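PDB 4RCM: methylated RNA-binding protein 1 from Saccharomyces cerevisiae S288c, which binds N6-methyladenosine-containing RNA through its YTH domain and, at the 3'-UTR of PHO4 mRNA, lowers transcript stability to regulate phosphate metabolism. Local coordinates for residues 4-9 with 108-113; 61-66 with 102-107. All coordinates share one frame; numbering follows the deposited sequence.

Interaction 1 of 2, residues 4-9 with 108-113; sequences AIIPPW and IVRDIN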
# COMPACT_ATOMS: atom_id res chain seq x y z
N ALA A 4 -5.61 14.41 7.33
CA ALA A 4 -5.66 13.40 6.29
C ALA A 4 -5.16 13.96 4.95
O ALA A 4 -5.27 15.17 4.68
CB ALA A 4 -7.09 12.89 6.17
N ILE A 5 -4.59 13.11 4.10
CA ILE A 5 -4.10 13.57 2.79
C ILE A 5 -4.90 12.88 1.70
O ILE A 5 -4.89 11.68 1.61
CB ILE A 5 -2.59 13.32 2.61
CG1 ILE A 5 -1.80 14.12 3.66
CG2 ILE A 5 -2.14 13.70 1.22
CD1 ILE A 5 -0.39 13.66 3.86
N ILE A 6 -5.62 13.66 0.91
CA ILE A 6 -6.29 13.18 -0.29
C ILE A 6 -5.95 14.15 -1.40
O ILE A 6 -6.20 15.38 -1.29
CB ILE A 6 -7.81 13.17 -0.17
CG1 ILE A 6 -8.29 12.13 0.83
CG2 ILE A 6 -8.43 12.88 -1.54
CD1 ILE A 6 -9.70 12.40 1.33
N PRO A 7 -5.35 13.65 -2.47
CA PRO A 7 -4.93 14.57 -3.51
C PRO A 7 -6.10 14.98 -4.40
O PRO A 7 -7.06 14.22 -4.54
CB PRO A 7 -3.91 13.75 -4.30
CG PRO A 7 -4.40 12.38 -4.17
CD PRO A 7 -5.11 12.25 -2.87
N PRO A 8 -6.02 16.18 -5.00
CA PRO A 8 -7.08 16.66 -5.83
C PRO A 8 -7.15 15.92 -7.17
O PRO A 8 -8.22 15.84 -7.75
CB PRO A 8 -6.73 18.14 -6.03
CG PRO A 8 -5.22 18.17 -6.01
CD PRO A 8 -4.88 17.13 -4.95
N TRP A 9 -6.02 15.37 -7.63
CA TRP A 9 -5.98 14.60 -8.87
C TRP A 9 -5.13 13.34 -8.65
O TRP A 9 -4.07 13.42 -8.08
CB TRP A 9 -5.34 15.46 -9.97
CG TRP A 9 -5.26 14.84 -11.29
CD1 TRP A 9 -4.16 14.27 -11.86
CD2 TRP A 9 -6.32 14.73 -12.25
NE1 TRP A 9 -4.47 13.79 -13.11
CE2 TRP A 9 -5.79 14.07 -13.38
CE3 TRP A 9 -7.69 15.09 -12.24
CZ2 TRP A 9 -6.56 13.77 -14.51
CZ3 TRP A 9 -8.45 14.81 -13.36
CH2 TRP A 9 -7.89 14.15 -14.48
N ILE A 108 -2.16 8.82 -0.59
CA ILE A 108 -3.34 8.97 0.28
C ILE A 108 -3.10 8.51 1.71
O ILE A 108 -2.60 7.44 1.95
CB ILE A 108 -4.58 8.20 -0.26
CG1 ILE A 108 -5.02 8.75 -1.61
CG2 ILE A 108 -5.78 8.26 0.74
CD1 ILE A 108 -5.86 7.78 -2.42
N VAL A 109 -3.52 9.32 2.70
CA VAL A 109 -3.29 8.97 4.10
C VAL A 109 -4.59 9.26 4.82
O VAL A 109 -4.94 10.42 4.95
CB VAL A 109 -2.17 9.81 4.74
CG1 VAL A 109 -2.02 9.48 6.22
CG2 VAL A 109 -0.87 9.58 4.01
N ARG A 110 -5.32 8.19 5.14
CA ARG A 110 -6.58 8.24 5.85
C ARG A 110 -7.01 6.79 6.07
O ARG A 110 -6.64 5.91 5.33
CB ARG A 110 -7.68 8.98 5.09
CG ARG A 110 -7.99 8.49 3.67
CD ARG A 110 -9.13 7.47 3.52
NE ARG A 110 -10.34 7.77 4.30
CZ ARG A 110 -11.45 8.38 3.86
NH1 ARG A 110 -11.56 8.86 2.62
NH2 ARG A 110 -12.43 8.57 4.70
N ASP A 111 -7.77 6.56 7.10
CA ASP A 111 -8.28 5.20 7.38
C ASP A 111 -9.57 4.91 6.61
O ASP A 111 -10.39 5.77 6.42
CB ASP A 111 -8.53 5.03 8.89
CG ASP A 111 -7.24 4.93 9.71
OD1 ASP A 111 -6.09 4.84 9.16
OD2 ASP A 111 -7.37 4.96 10.95
N ILE A 112 -9.72 3.69 6.17
CA ILE A 112 -11.01 3.21 5.72
C ILE A 112 -11.45 2.13 6.74
O ILE A 112 -10.67 1.23 7.04
CB ILE A 112 -10.90 2.65 4.30
CG1 ILE A 112 -10.70 3.79 3.27
CG2 ILE A 112 -12.09 1.76 3.97
CD1 ILE A 112 -11.74 4.90 3.21
N ASN A 113 -12.68 2.19 7.26
CA ASN A 113 -13.14 1.14 8.19
C ASN A 113 -13.20 -0.24 7.51
O ASN A 113 -13.66 -0.34 6.39
CB ASN A 113 -14.51 1.51 8.76
CG ASN A 113 -14.51 2.87 9.45
OD1 ASN A 113 -13.54 3.24 10.13
ND2 ASN A 113 -15.59 3.61 9.27

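Interaction 2 of 2, residues 61-66 with 102-107; sequences VFLFFS and FKVRWV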
# COMPACT_ATOMS: atom_id res chain seq x y z
N VAL A 61 2.53 1.09 -10.03
CA VAL A 61 2.27 0.14 -8.92
C VAL A 61 1.81 0.92 -7.67
O VAL A 61 2.50 1.86 -7.20
CB VAL A 61 3.48 -0.72 -8.56
CG1 VAL A 61 3.28 -1.51 -7.28
CG2 VAL A 61 3.77 -1.69 -9.67
N PHE A 62 0.63 0.55 -7.19
CA PHE A 62 0.11 1.06 -5.91
C PHE A 62 0.03 -0.03 -4.85
O PHE A 62 -0.22 -1.23 -5.17
CB PHE A 62 -1.25 1.70 -6.10
CG PHE A 62 -1.17 3.01 -6.80
CD1 PHE A 62 -1.09 3.05 -8.17
CD2 PHE A 62 -1.08 4.16 -6.07
CE1 PHE A 62 -1.00 4.26 -8.82
CE2 PHE A 62 -0.97 5.38 -6.69
CZ PHE A 62 -0.92 5.44 -8.08
N LEU A 63 0.18 0.43 -3.60
CA LEU A 63 0.24 -0.43 -2.40
C LEU A 63 -0.79 -0.00 -1.43
O LEU A 63 -0.71 1.13 -0.97
CB LEU A 63 1.55 -0.26 -1.73
CG LEU A 63 2.70 -0.48 -2.74
CD1 LEU A 63 3.99 -0.27 -2.02
CD2 LEU A 63 2.65 -1.87 -3.27
N PHE A 64 -1.73 -0.88 -1.13
CA PHE A 64 -2.69 -0.60 -0.05
C PHE A 64 -2.04 -1.05 1.28
O PHE A 64 -1.90 -2.25 1.56
CB PHE A 64 -3.99 -1.36 -0.26
CG PHE A 64 -4.73 -1.00 -1.52
CD1 PHE A 64 -5.34 0.23 -1.66
CD2 PHE A 64 -4.85 -1.92 -2.56
CE1 PHE A 64 -6.08 0.54 -2.81
CE2 PHE A 64 -5.57 -1.59 -3.72
CZ PHE A 64 -6.18 -0.37 -3.82
N PHE A 65 -1.62 -0.09 2.08
CA PHE A 65 -1.09 -0.39 3.42
C PHE A 65 -2.10 -0.79 4.49
O PHE A 65 -3.03 -0.03 4.84
CB PHE A 65 -0.28 0.75 3.90
CG PHE A 65 1.12 0.72 3.40
CD1 PHE A 65 1.44 1.16 2.12
CD2 PHE A 65 2.12 0.24 4.21
CE1 PHE A 65 2.78 1.12 1.68
CE2 PHE A 65 3.43 0.23 3.79
CZ PHE A 65 3.75 0.63 2.52
N SER A 66 -1.84 -1.93 5.08
CA SER A 66 -2.70 -2.43 6.13
C SER A 66 -1.84 -2.91 7.32
O SER A 66 -0.70 -3.36 7.12
CB SER A 66 -3.49 -3.58 5.53
OG SER A 66 -4.56 -3.95 6.38
N PHE A 102 12.81 -0.10 -1.30
CA PHE A 102 12.52 0.61 -2.52
C PHE A 102 11.78 1.91 -2.17
O PHE A 102 11.21 2.00 -1.08
CB PHE A 102 11.74 -0.27 -3.52
CG PHE A 102 10.45 -0.80 -2.98
CD1 PHE A 102 9.31 -0.01 -2.99
CD2 PHE A 102 10.38 -2.07 -2.45
CE1 PHE A 102 8.11 -0.49 -2.47
CE2 PHE A 102 9.19 -2.57 -1.94
CZ PHE A 102 8.05 -1.77 -1.93
N LYS A 103 11.76 2.89 -3.07
CA LYS A 103 11.11 4.19 -2.75
C LYS A 103 9.61 4.13 -2.93
O LYS A 103 9.09 3.46 -3.86
CB LYS A 103 11.68 5.30 -3.59
CG LYS A 103 13.17 5.53 -3.37
CD LYS A 103 13.78 6.39 -4.47
CE LYS A 103 15.27 6.57 -4.26
NZ LYS A 103 15.79 7.75 -5.00
N VAL A 104 8.90 4.86 -2.06
CA VAL A 104 7.46 4.98 -2.14
C VAL A 104 7.07 6.43 -1.93
O VAL A 104 7.79 7.16 -1.27
CB VAL A 104 6.68 4.08 -1.12
CG1 VAL A 104 7.09 2.63 -1.33
CG2 VAL A 104 6.92 4.52 0.32
N ARG A 105 5.94 6.82 -2.50
CA ARG A 105 5.34 8.11 -2.20
C ARG A 105 3.88 7.93 -1.74
O ARG A 105 3.05 7.38 -2.45
CB ARG A 105 5.43 9.04 -3.40
CG ARG A 105 6.86 9.28 -3.94
CD ARG A 105 7.68 10.36 -3.14
NE ARG A 105 9.12 10.54 -3.57
CZ ARG A 105 10.18 9.85 -3.10
NH1 ARG A 105 10.07 8.85 -2.19
NH2 ARG A 105 11.40 10.16 -3.56
N TRP A 106 3.59 8.37 -0.55
CA TRP A 106 2.29 8.15 0.05
C TRP A 106 1.36 9.13 -0.63
O TRP A 106 1.54 10.34 -0.49
CB TRP A 106 2.40 8.36 1.56
CG TRP A 106 2.92 7.14 2.26
CD1 TRP A 106 4.21 6.66 2.25
CD2 TRP A 106 2.14 6.15 2.93
NE1 TRP A 106 4.28 5.49 2.94
CE2 TRP A 106 3.02 5.16 3.38
CE3 TRP A 106 0.79 6.03 3.23
CZ2 TRP A 106 2.59 4.05 4.10
CZ3 TRP A 106 0.38 4.93 3.96
CH2 TRP A 106 1.27 3.95 4.38
N VAL A 107 0.49 8.63 -1.49
CA VAL A 107 -0.47 9.49 -2.23
C VAL A 107 -1.72 9.79 -1.40
O VAL A 107 -2.24 10.90 -1.46
CB VAL A 107 -0.86 8.90 -3.63
CG1 VAL A 107 0.33 8.88 -4.56
CG2 VAL A 107 -1.43 7.49 -3.51

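Interaction 1 of 2, residues 4-9 with 108-113
Ile5 and Val109 form a single antiparallel bridge of the hydrogen-bonded type, joining the irregular segment 4-9 to strand 102-112. Ile5 N gives its hydrogen to Val109 O (2.8 Å), and Val109 N returns one to Ile5 O (2.9 Å). The same Ile5 oxygen also receives a CA-H contact from Ile108, with CA 3.4 Å from Ile5 O. Beyond this pair the segments hold on by side chains. Ile5 and Val109 point the same way and lie side by side, Ile5 CD1 meeting Val109 CG2 at 4.1 Å; Phe33 of helix 26-35 touches both. Pro7 crosses Ile108 at about a right angle, its ring CD set 3.7 Å from Ile108 CG1. Ala4 rests its methyl against the CB of Arg110. With CG between the backbone N and the carbonyl carbon (chi1 55°) and further bends at chi2 and chi3, the Arg110 chain curls forward along its own strand, and NE reaches Asp111 O from above the carbonyl plane. Ile112 CD1 lies over one guanidinium face, toward its rim. Ile6 CD1 approaches obliquely, 4.2 Å from Arg110 NH1. That nitrogen is gripped by the carbonyls of Phe151 and Thr153, while NH2 makes a salt bridge to Asp155. Ile108 bonds through its backbone to Val76 of strand 72-79, and Ile5 bridges to the next residue, Val109: a short N-terminal extension laid against the mixed sheet of the YTH domain.

Interaction 2 of 2, residues 61-66 with 102-107
Phe65 and Trp106 meet across two strands that are not sheet neighbours: strand 72-79 runs between them, and the segment axes pass 8.9 Å apart at 68°. The aromatic pair is the tight part of the contact. Trp106 brings CZ2 and CH2 over one face of Phe65, with Trp106 CH2 3.4 Å from Phe65 CG and CZ2 above the middle of the phenyl ring. The planes are tilted by 38° and the centroids of the Phe65 ring and the Trp106 six-membered ring lie 4.5 Å apart, an oblique meeting. Phe33 and Trp38 add edge-to-face partners to Trp106 and Phe65 respectively, and Trp106 NE1 is bonded to Ser32 OG. The Phe65 side chain lies about 5 Å, at nearest atoms, from that of Ser23 in the N6-methyladenosine site. On the same face of the sheet, Leu63 reaches out with CD1 anti to CA (chi2 179°), and CD1 comes near the ring plane at the edge of Phe102, 4.2 Å from CE1. On the other face, Val107 CG2 meets the edge of Phe62, 3.8 Å from CE2. Phe62, Leu63, Phe65 and Phe102 are buried, whereas Trp106 and Val107 keep part of their surface toward solvent. Replacing Phe65 by alanine would remove the phenyl ring and is likely to leave a gap under CZ2 and CH2 of Trp106, whose indole could then shift. No hydrogen bond joins the segments, so between them the fit of apolar surfaces, rather than directional bonds, does the holding, while strand 72-79 links their backbones.

Both interactions use strand 102-112, one after the other along its length, and interaction 2 is nested within the chain loop that interaction 1 closes. Interaction 2 lies near the centre of the chain and is buried, joining strands through aromatic and aliphatic side chains alone. Interaction 1 sits farther out and is only partly buried: there a backbone bridge joins the segments, backed by aliphatic packing, and an arginine with charged and carbonyl partners borders the hydrophobic contacts. They meet at Val107, whose carbonyl oxygen is 3.5 Å from Pro7 CD. Phe33 of helix 26-35 touches side chains of both. Interaction 2 also approaches the bound RNA, whereas interaction 1 is remote from it.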